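PDB 2P2V: alpha-2,3-sialyltransferase from Campylobacter jejuni, which probably transfers sialic acid from a CMP-activated donor to acceptor sugars, the chain here being the part of a longer membrane protein that binds the donor analogue. Local coordinates for residues Thr165-Gly170 with Tyr226-Asp231; Asn35-Pro40 with Ser241-Asn246. One frame throughout, in Å; residues are numbered along the deposited sequence.

Interaction 1: residues Thr165-Gly170 with Tyr226-Asp231. With CSF (cytidine-5'-monophosphate-3-fluoro-N-acetyl-neuraminic acid), chain O.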
ATOM      1  N   THR A 165      35.714  -1.598   7.979  1.00 33.98           N
ATOM      2  CA  THR A 165      36.424  -1.731   9.228  1.00 33.69           C
ATOM      3  C   THR A 165      35.775  -0.954  10.364  1.00 33.57           C
ATOM      4  O   THR A 165      35.728   0.267  10.328  1.00 33.77           O
ATOM      5  CB  THR A 165      37.908  -1.280   9.118  1.00 34.65           C
ATOM      6  OG1 THR A 165      38.485  -1.853   7.937  1.00 34.95           O
ATOM      7  CG2 THR A 165      38.652  -1.795  10.322  1.00 34.36           C
ATOM      8  N   ILE A 166      35.370  -1.672  11.399  1.00 33.53           N
ATOM      9  CA  ILE A 166      34.698  -1.066  12.566  1.00 32.84           C
ATOM     10  C   ILE A 166      35.633  -0.971  13.772  1.00 32.52           C
ATOM     11  O   ILE A 166      36.252  -1.962  14.129  1.00 34.07           O
ATOM     12  CB  ILE A 166      33.478  -1.941  12.959  1.00 32.84           C
ATOM     13  CG1 ILE A 166      32.493  -2.014  11.809  1.00 31.76           C
ATOM     14  CG2 ILE A 166      32.868  -1.469  14.269  1.00 32.25           C
ATOM     15  CD1 ILE A 166      31.564  -3.157  11.907  1.00 33.13           C
ATOM     16  N   TYR A 167      35.695   0.195  14.428  1.00 30.78           N
ATOM     17  CA  TYR A 167      36.421   0.339  15.666  1.00 31.08           C
ATOM     18  C   TYR A 167      35.456   0.655  16.741  1.00 31.24           C
ATOM     19  O   TYR A 167      34.747   1.677  16.648  1.00 31.20           O
ATOM     20  CB  TYR A 167      37.377   1.502  15.583  1.00 30.28           C
ATOM     21  CG  TYR A 167      38.369   1.313  14.469  1.00 32.01           C
ATOM     22  CD1 TYR A 167      39.661   0.827  14.733  1.00 34.49           C
ATOM     23  CD2 TYR A 167      38.012   1.582  13.172  1.00 31.82           C
ATOM     24  CE1 TYR A 167      40.567   0.629  13.678  1.00 32.86           C
ATOM     25  CE2 TYR A 167      38.918   1.414  12.105  1.00 33.95           C
ATOM     26  CZ  TYR A 167      40.195   0.943  12.392  1.00 33.93           C
ATOM     27  OH  TYR A 167      41.078   0.762  11.328  1.00 34.89           O
ATOM     28  N   LEU A 168      35.438  -0.186  17.759  1.00 32.02           N
ATOM     29  CA  LEU A 168      34.441  -0.051  18.808  1.00 33.20           C
ATOM     30  C   LEU A 168      34.937   0.556  20.068  1.00 34.00           C
ATOM     31  O   LEU A 168      36.055   0.277  20.507  1.00 34.42           O
ATOM     32  CB  LEU A 168      33.877  -1.420  19.160  1.00 34.71           C
ATOM     33  CG  LEU A 168      33.235  -2.179  18.011  1.00 37.53           C
ATOM     34  CD1 LEU A 168      33.028  -3.620  18.494  1.00 39.14           C
ATOM     35  CD2 LEU A 168      31.923  -1.546  17.544  1.00 40.36           C
ATOM     36  N   CYS A 169      34.079   1.345  20.711  1.00 32.63           N
ATOM     37  CA  CYS A 169      34.403   1.894  21.990  1.00 34.17           C
ATOM     38  C   CYS A 169      33.115   2.153  22.745  1.00 34.19           C
ATOM     39  O   CYS A 169      32.026   2.159  22.145  1.00 33.22           O
ATOM     40  CB  CYS A 169      35.235   3.183  21.884  1.00 34.11           C
ATOM     41  SG  CYS A 169      34.452   4.548  20.981  1.00 36.66           S
ATOM     42  N   GLY A 170      33.247   2.392  24.034  1.00 35.69           N
ATOM     43  CA  GLY A 170      32.074   2.615  24.892  1.00 36.10           C
ATOM     44  C   GLY A 170      31.163   1.400  24.971  1.00 38.18           C
ATOM     45  O   GLY A 170      30.012   1.488  25.444  1.00 37.33           O
ATOM     46  N   TYR A 226      37.679  -4.071  15.406  1.00 35.81           N
ATOM     47  CA  TYR A 226      38.659  -3.800  16.442  1.00 36.38           C
ATOM     48  C   TYR A 226      38.103  -3.106  17.659  1.00 36.78           C
ATOM     49  O   TYR A 226      37.065  -2.437  17.574  1.00 37.20           O
ATOM     50  CB  TYR A 226      39.722  -2.903  15.843  1.00 36.65           C
ATOM     51  CG  TYR A 226      40.443  -3.592  14.711  1.00 36.06           C
ATOM     52  CD1 TYR A 226      41.419  -4.575  14.980  1.00 39.93           C
ATOM     53  CD2 TYR A 226      40.140  -3.306  13.400  1.00 37.68           C
ATOM     54  CE1 TYR A 226      42.077  -5.235  13.948  1.00 38.95           C
ATOM     55  CE2 TYR A 226      40.790  -3.946  12.358  1.00 38.67           C
ATOM     56  CZ  TYR A 226      41.762  -4.909  12.643  1.00 40.54           C
ATOM     57  OH  TYR A 226      42.394  -5.548  11.590  1.00 41.99           O
ATOM     58  N   ALA A 227      38.813  -3.245  18.773  1.00 36.45           N
ATOM     59  CA  ALA A 227      38.592  -2.437  19.971  1.00 36.31           C
ATOM     60  C   ALA A 227      39.514  -1.214  20.003  1.00 36.93           C
ATOM     61  O   ALA A 227      40.569  -1.205  19.347  1.00 37.40           O
ATOM     62  CB  ALA A 227      38.782  -3.283  21.227  1.00 36.78           C
ATOM     63  N   LEU A 228      39.129  -0.192  20.789  1.00 37.28           N
ATOM     64  CA  LEU A 228      39.941   1.021  20.958  1.00 37.00           C
ATOM     65  C   LEU A 228      40.316   1.277  22.435  1.00 37.69           C
ATOM     66  O   LEU A 228      41.178   2.108  22.720  1.00 37.34           O
ATOM     67  CB  LEU A 228      39.182   2.251  20.406  1.00 36.30           C
ATOM     68  CG  LEU A 228      38.857   2.397  18.926  1.00 35.54           C
ATOM     69  CD1 LEU A 228      37.942   3.621  18.732  1.00 35.79           C
ATOM     70  CD2 LEU A 228      40.112   2.562  18.070  1.00 36.77           C
ATOM     71  N   CYS A 229      39.646   0.599  23.365  1.00 38.61           N
ATOM     72  CA  CYS A 229      39.792   0.871  24.790  1.00 40.23           C
ATOM     73  C   CYS A 229      40.584  -0.255  25.473  1.00 41.60           C
ATOM     74  O   CYS A 229      40.110  -1.377  25.586  1.00 41.10           O
ATOM     75  CB  CYS A 229      38.422   1.074  25.437  1.00 39.99           C
ATOM     76  SG  CYS A 229      37.434   2.297  24.454  1.00 40.94           S
ATOM     77  N   ASP A 230      41.825   0.057  25.863  1.00 43.29           N
ATOM     78  CA  ASP A 230      42.759  -0.943  26.420  1.00 44.72           C
ATOM     79  C   ASP A 230      42.264  -1.707  27.628  1.00 46.23           C
ATOM     80  O   ASP A 230      42.500  -2.916  27.755  1.00 46.32           O
ATOM     81  CB  ASP A 230      44.090  -0.262  26.776  1.00 44.82           C
ATOM     82  CG  ASP A 230      44.812   0.266  25.554  1.00 44.88           C
ATOM     83  OD1 ASP A 230      44.152   0.644  24.572  1.00 44.12           O
ATOM     84  OD2 ASP A 230      46.062   0.308  25.566  1.00 50.60           O
ATOM     85  N   ASP A 231      41.593  -0.992  28.519  1.00 48.27           N
ATOM     86  CA  ASP A 231      41.182  -1.558  29.810  1.00 51.12           C
ATOM     87  C   ASP A 231      39.730  -2.055  29.859  1.00 51.69           C
ATOM     88  O   ASP A 231      39.179  -2.265  30.953  1.00 52.04           O
ATOM     89  CB  ASP A 231      41.434  -0.530  30.928  1.00 51.96           C
ATOM     90  CG  ASP A 231      42.919  -0.213  31.103  1.00 55.29           C
ATOM     91  OD1 ASP A 231      43.725  -1.182  31.161  1.00 56.97           O
ATOM     92  OD2 ASP A 231      43.272   0.997  31.170  1.00 58.64           O
TER
HETATM   93  C5A CSF O1001      18.448   0.591  27.560  1.00 42.56           C
HETATM   94  C4A CSF O1001      19.621  -0.382  27.516  1.00 42.98           C
HETATM   95  C2A CSF O1001      20.358   0.582  25.258  1.00 44.01           C
HETATM   96  O6A CSF O1001      19.296   1.541  25.449  1.00 41.85           O
HETATM   97  C6A CSF O1001      18.858   1.863  26.795  1.00 41.08           C
HETATM   98  C3A CSF O1001      20.056  -0.676  26.072  1.00 44.45           C
HETATM   99  O4A CSF O1001      19.217  -1.616  28.092  1.00 46.44           O
HETATM  100  N5A CSF O1001      18.222   0.911  28.986  1.00 37.91           N
HETATM  101  C7A CSF O1001      17.705   2.851  26.664  1.00 39.19           C
HETATM  102  C8A CSF O1001      18.133   4.081  25.872  1.00 36.63           C
HETATM  103  C9A CSF O1001      16.956   5.050  25.634  1.00 35.05           C
HETATM  104  O9A CSF O1001      17.389   6.268  24.984  1.00 33.99           O
HETATM  105  O8A CSF O1001      19.255   4.712  26.565  1.00 34.65           O
HETATM  106  O7A CSF O1001      16.584   2.173  26.066  1.00 40.73           O
HETATM  107  C1A CSF O1001      20.381   0.125  23.807  1.00 42.82           C
HETATM  108  OBA CSF O1001      21.080  -0.896  23.548  1.00 40.93           O
HETATM  109  OAA CSF O1001      19.721   0.779  22.954  1.00 38.46           O
HETATM  110  O1A CSF O1001      21.702   1.058  25.508  1.00 45.22           O
HETATM  111  O2A CSF O1001      22.394   1.860  27.744  1.00 48.26           O
HETATM  112  N1  CSF O1001      26.919   0.094  26.566  1.00 48.16           N
HETATM  113  C2  CSF O1001      27.658  -1.000  27.109  1.00 49.93           C
HETATM  114  N3  CSF O1001      27.951  -1.048  28.443  1.00 47.70           N
HETATM  115  C4  CSF O1001      27.557  -0.038  29.252  1.00 48.16           C
HETATM  116  C5  CSF O1001      26.834   1.046  28.738  1.00 46.18           C
HETATM  117  C6  CSF O1001      26.527   1.095  27.381  1.00 47.52           C
HETATM  118  C3' CSF O1001      24.410   0.011  24.294  1.00 48.51           C
HETATM  119  C2' CSF O1001      25.596  -0.872  24.631  1.00 50.02           C
HETATM  120  C1' CSF O1001      26.630   0.145  25.116  1.00 49.03           C
HETATM  121  O4' CSF O1001      26.208   1.469  24.721  1.00 48.84           O
HETATM  122  C4' CSF O1001      24.984   1.390  23.992  1.00 47.07           C
HETATM  123  PA  CSF O1001      22.239   2.358  26.327  1.00 46.42           P
HETATM  124  O5' CSF O1001      23.747   2.553  25.751  1.00 44.90           O
HETATM  125  C5' CSF O1001      24.047   2.540  24.357  1.00 46.35           C
HETATM  126  O3' CSF O1001      23.745  -0.465  23.129  1.00 50.07           O
HETATM  127  O2' CSF O1001      26.069  -1.551  23.436  1.00 49.10           O
HETATM  128  N4  CSF O1001      27.848  -0.061  30.588  1.00 48.11           N
HETATM  129  O2  CSF O1001      28.006  -1.944  26.346  1.00 48.09           O
HETATM  130  O3A CSF O1001      21.515   3.630  25.993  1.00 44.27           O
HETATM  131  C10 CSF O1001      16.957   1.151  29.374  1.00 42.21           C
HETATM  132  O10 CSF O1001      15.989   1.137  28.600  1.00 38.70           O
HETATM  133  C11 CSF O1001      16.785   1.466  30.843  1.00 40.70           C
HETATM  134  F3A CSF O1001      19.056  -1.352  25.409  1.00 45.65           F
HETATM  135  O   HOH W   1      37.038  -0.688  22.864  1.00 41.47           O
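The ring of Y167 lies beside that of Y226, both pointing the same way from one face of the sheet; the planes, 27° apart, are slid so far that they barely overlap, with centroids 5.7 Å from each other. Both side chains put CG anti to the carbonyl carbon (chi1 -59° in Y167, -63° in Y226), which gives the rings their common heading. T165 adds its methyl CG2 in plane at the edge of the Y226 ring, 3.7 Å from CE2 of that residue. At the other end L228 crosses Y167 at about a right angle, and its CG packs 3.8 Å from Y167 CB.

The backbones pair as a parallel ladder. Y226 N donates to I166 O at 2.8 Å, and L168 N donates to Y226 O at the same length. The ladder weakens as strand 224-227 ends: L228 N reaches L168 O only by a weak bond, 3.1 Å long, and a water that donates to L168 O and accepts from C229 N carries the connection onward. Beyond it C229 SG rests 3.5 Å from C169 CB.

On the face bearing L168 and A227, helix 150-161 covers L168 through C155. G170, with positive phi, ends the segment in the donor pocket, where its backbone O lies near N1 of the CSF cytosine. Straight backbone bonds therefore fix the two strands where they run together, while past the end of strand 224-227 a weak bond, a bridging water and apolar packing take over, and 165-170 alone goes on to the nucleotide site.

Interaction 2: residues Asn35-Pro40 with Ser241-Asn246; sequences NYKRLP and SININN. With EDO (1,2-ethanediol), chain I.
A single carbonyl, K37 O, is gripped by two backbone amides of a loop that has no regular secondary structure. N246 N donates almost straight, at 3.1 Å and 170°, while I244 N comes from above the carbonyl plane at 3.0 Å, so the curl of 241-246 wraps the K37 carbonyl within the 3-10 turn 36-38. N243 shapes that curl: its OD1 accepts from N245 N at 2.9 Å in an Asx turn, and the same oxygen touches K37 CB. The ethanediol modelled beside N243 OD1 is placed doubtfully.

The N246 side chain reaches across to a carbonyl two residues further on. A chi1 of -158° swings the N246 amide away from its backbone N, and ND2 meets L39 O at 3.1 Å; the acceptor lies in the amide plane, but the donor stands well above the plane of the L39 carbonyl. I244 CD1 packs 3.6 Å from L39 O.

At the other end R38 and S241 exchange bonds. S241 OG donates to R38 O at 3.2 Å, and the extended R38 chain carries NH2 to within 2.9 Å of S241 O, which lies near the edge of the guanidinium though tilted from its plane. NH1 of R38 makes a salt bridge with OD2 of D230, so one guanidinium links 241-246 to the chain just past strand 224-227. K37 bends back instead, its NZ donating to N35 OD1. A loop bent by an Asx turn, bonded to carbonyls in and just after a 3-10 turn, is ordinary loop-to-loop packing at the periphery of the parallel alpha/beta fold.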
ATOM      1  N   ASN A  35      41.918   4.874  23.477  1.00 37.09           N
ATOM      2  CA  ASN A  35      43.331   5.076  23.180  1.00 36.85           C
ATOM      3  C   ASN A  35      43.408   5.752  21.838  1.00 36.08           C
ATOM      4  O   ASN A  35      43.334   5.097  20.805  1.00 35.51           O
ATOM      5  CB  ASN A  35      44.080   3.738  23.143  1.00 38.00           C
ATOM      6  CG  ASN A  35      45.591   3.927  22.996  1.00 40.18           C
ATOM      7  OD1 ASN A  35      46.043   4.875  22.355  1.00 41.83           O
ATOM      8  ND2 ASN A  35      46.362   3.011  23.560  1.00 42.64           N
ATOM      9  N   TYR A  36      43.535   7.079  21.828  1.00 35.90           N
ATOM     10  CA  TYR A  36      43.403   7.800  20.566  1.00 35.61           C
ATOM     11  C   TYR A  36      44.502   7.484  19.594  1.00 36.57           C
ATOM     12  O   TYR A  36      44.381   7.733  18.396  1.00 36.07           O
ATOM     13  CB  TYR A  36      43.312   9.291  20.805  1.00 35.60           C
ATOM     14  CG  TYR A  36      42.029   9.669  21.546  1.00 33.08           C
ATOM     15  CD1 TYR A  36      40.810   9.805  20.854  1.00 36.76           C
ATOM     16  CD2 TYR A  36      42.040   9.885  22.903  1.00 35.36           C
ATOM     17  CE1 TYR A  36      39.601  10.160  21.559  1.00 35.01           C
ATOM     18  CE2 TYR A  36      40.841  10.230  23.614  1.00 36.02           C
ATOM     19  CZ  TYR A  36      39.635  10.358  22.917  1.00 35.94           C
ATOM     20  OH  TYR A  36      38.460  10.698  23.596  1.00 33.31           O
ATOM     21  N   LYS A  37      45.589   6.904  20.099  1.00 38.62           N
ATOM     22  CA  LYS A  37      46.694   6.523  19.196  1.00 40.36           C
ATOM     23  C   LYS A  37      46.325   5.411  18.176  1.00 39.89           C
ATOM     24  O   LYS A  37      46.945   5.295  17.107  1.00 40.66           O
ATOM     25  CB  LYS A  37      47.926   6.141  20.041  1.00 39.94           C
ATOM     26  CG  LYS A  37      48.233   7.182  21.138  1.00 41.97           C
ATOM     27  CD  LYS A  37      49.483   6.801  21.969  1.00 43.70           C
ATOM     28  CE  LYS A  37      49.118   5.908  23.171  1.00 47.56           C
ATOM     29  NZ  LYS A  37      47.978   6.480  23.969  1.00 51.58           N
ATOM     30  N   ARG A  38      45.303   4.619  18.532  1.00 39.71           N
ATOM     31  CA  ARG A  38      44.776   3.493  17.765  1.00 38.33           C
ATOM     32  C   ARG A  38      43.690   3.846  16.714  1.00 39.14           C
ATOM     33  O   ARG A  38      43.320   2.991  15.902  1.00 38.08           O
ATOM     34  CB  ARG A  38      44.145   2.489  18.739  1.00 39.24           C
ATOM     35  CG  ARG A  38      45.056   2.009  19.897  1.00 38.24           C
ATOM     36  CD  ARG A  38      44.446   0.826  20.632  1.00 38.65           C
ATOM     37  NE  ARG A  38      45.152   0.502  21.881  1.00 44.25           N
ATOM     38  CZ  ARG A  38      46.319  -0.151  21.913  1.00 45.85           C
ATOM     39  NH1 ARG A  38      46.915  -0.406  23.078  1.00 43.42           N
ATOM     40  NH2 ARG A  38      46.887  -0.544  20.771  1.00 44.66           N
ATOM     41  N   LEU A  39      43.162   5.072  16.730  1.00 38.17           N
ATOM     42  CA  LEU A  39      42.201   5.490  15.689  1.00 37.98           C
ATOM     43  C   LEU A  39      42.891   5.493  14.333  1.00 38.77           C
ATOM     44  O   LEU A  39      44.086   5.855  14.260  1.00 40.01           O
ATOM     45  CB  LEU A  39      41.621   6.876  15.991  1.00 37.57           C
ATOM     46  CG  LEU A  39      40.630   6.984  17.167  1.00 38.52           C
ATOM     47  CD1 LEU A  39      40.315   8.448  17.528  1.00 37.28           C
ATOM     48  CD2 LEU A  39      39.352   6.259  16.814  1.00 42.23           C
ATOM     49  N   PRO A  40      42.177   5.100  13.257  1.00 37.78           N
ATOM     50  CA  PRO A  40      42.757   5.256  11.933  1.00 37.87           C
ATOM     51  C   PRO A  40      42.819   6.722  11.540  1.00 37.81           C
ATOM     52  O   PRO A  40      42.202   7.557  12.199  1.00 36.97           O
ATOM     53  CB  PRO A  40      41.764   4.519  11.037  1.00 38.10           C
ATOM     54  CG  PRO A  40      40.459   4.728  11.743  1.00 36.07           C
ATOM     55  CD  PRO A  40      40.819   4.516  13.180  1.00 37.41           C
ATOM     56  N   SER A 241      42.915  -2.347  18.142  1.00 38.32           N
ATOM     57  CA  SER A 241      43.484  -1.738  16.965  1.00 38.87           C
ATOM     58  C   SER A 241      44.971  -1.394  17.254  1.00 39.18           C
ATOM     59  O   SER A 241      45.330  -1.021  18.392  1.00 38.70           O
ATOM     60  CB  SER A 241      42.713  -0.443  16.696  1.00 38.06           C
ATOM     61  OG  SER A 241      42.869  -0.084  15.350  1.00 44.77           O
ATOM     62  N   ILE A 242      45.801  -1.471  16.232  1.00 38.82           N
ATOM     63  CA  ILE A 242      47.239  -1.149  16.402  1.00 39.90           C
ATOM     64  C   ILE A 242      47.508   0.319  16.761  1.00 40.04           C
ATOM     65  O   ILE A 242      46.883   1.229  16.196  1.00 40.94           O
ATOM     66  CB  ILE A 242      48.058  -1.567  15.177  1.00 39.14           C
ATOM     67  CG1 ILE A 242      48.221  -3.101  15.164  1.00 38.98           C
ATOM     68  CG2 ILE A 242      49.468  -0.892  15.185  1.00 39.76           C
ATOM     69  CD1 ILE A 242      48.778  -3.665  13.818  1.00 39.64           C
ATOM     70  N   ASN A 243      48.418   0.538  17.718  1.00 39.54           N
ATOM     71  CA  ASN A 243      48.866   1.875  18.071  1.00 39.54           C
ATOM     72  C   ASN A 243      49.649   2.447  16.896  1.00 39.99           C
ATOM     73  O   ASN A 243      50.812   2.067  16.682  1.00 40.12           O
ATOM     74  CB  ASN A 243      49.692   1.821  19.353  1.00 38.46           C
ATOM     75  CG  ASN A 243      50.347   3.149  19.706  1.00 39.01           C
ATOM     76  OD1 ASN A 243      50.292   4.109  18.948  1.00 38.12           O
ATOM     77  ND2 ASN A 243      50.986   3.192  20.872  1.00 38.25           N
ATOM     78  N   ILE A 244      48.999   3.303  16.105  1.00 39.45           N
ATOM     79  CA  ILE A 244      49.639   3.937  14.943  1.00 39.34           C
ATOM     80  C   ILE A 244      50.117   5.372  15.258  1.00 38.84           C
ATOM     81  O   ILE A 244      50.413   6.155  14.365  1.00 36.99           O
ATOM     82  CB  ILE A 244      48.787   3.825  13.620  1.00 40.28           C
ATOM     83  CG1 ILE A 244      47.508   4.718  13.644  1.00 40.82           C
ATOM     84  CG2 ILE A 244      48.413   2.350  13.350  1.00 40.23           C
ATOM     85  CD1 ILE A 244      47.028   5.196  12.233  1.00 39.53           C
ATOM     86  N   ASN A 245      50.181   5.685  16.553  1.00 39.48           N
ATOM     87  CA  ASN A 245      50.615   6.995  17.048  1.00 41.53           C
ATOM     88  C   ASN A 245      49.749   8.150  16.562  1.00 42.59           C
ATOM     89  O   ASN A 245      50.248   9.233  16.267  1.00 41.67           O
ATOM     90  CB  ASN A 245      52.111   7.263  16.695  1.00 41.88           C
ATOM     91  CG  ASN A 245      52.777   8.283  17.632  1.00 44.69           C
ATOM     92  OD1 ASN A 245      52.418   8.406  18.831  1.00 45.19           O
ATOM     93  ND2 ASN A 245      53.766   9.025  17.086  1.00 46.68           N
ATOM     94  N   ASN A 246      48.439   7.932  16.469  1.00 43.51           N
ATOM     95  CA  ASN A 246      47.570   9.012  16.029  1.00 44.50           C
ATOM     96  C   ASN A 246      47.405   9.960  17.218  1.00 45.07           C
ATOM     97  O   ASN A 246      47.595   9.554  18.369  1.00 44.68           O
ATOM     98  CB  ASN A 246      46.222   8.466  15.534  1.00 44.99           C
ATOM     99  CG  ASN A 246      45.508   9.427  14.590  1.00 45.53           C
ATOM    100  OD1 ASN A 246      45.782  10.619  14.584  1.00 47.79           O
ATOM    101  ND2 ASN A 246      44.593   8.903  13.773  1.00 47.32           N
TER
HETATM  102  C1  EDO I 707      53.459   4.959  15.933  1.00 48.41           C
HETATM  103  O1  EDO I 707      53.543   4.093  14.797  1.00 50.41           O
HETATM  104  C2  EDO I 707      53.478   4.139  17.203  1.00 49.63           C
HETATM  105  O2  EDO I 707      52.850   4.873  18.249  1.00 45.65           O

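Overall arrangement
The centres of the two contacts lie about 10 Å apart, on the same side of the chain's centre. Along the sequence the order is 35-40, 165-170, 226-231, 241-246, so interaction 2 brackets interaction 1. Interaction 1 pairs the last two strands of the seven-stranded parallel sheet, 165-169 and 224-227, the latter outermost within this chain; interaction 2 joins the loops that follow strands 21-25 and 224-227. They meet directly: the Y167 side chain packs on S241, and S241 N probably bonds to A227 O. The outer loops thus pack against this sheet edge, whereas G170, just past strand 165-169, brings the chain into the CSF pocket.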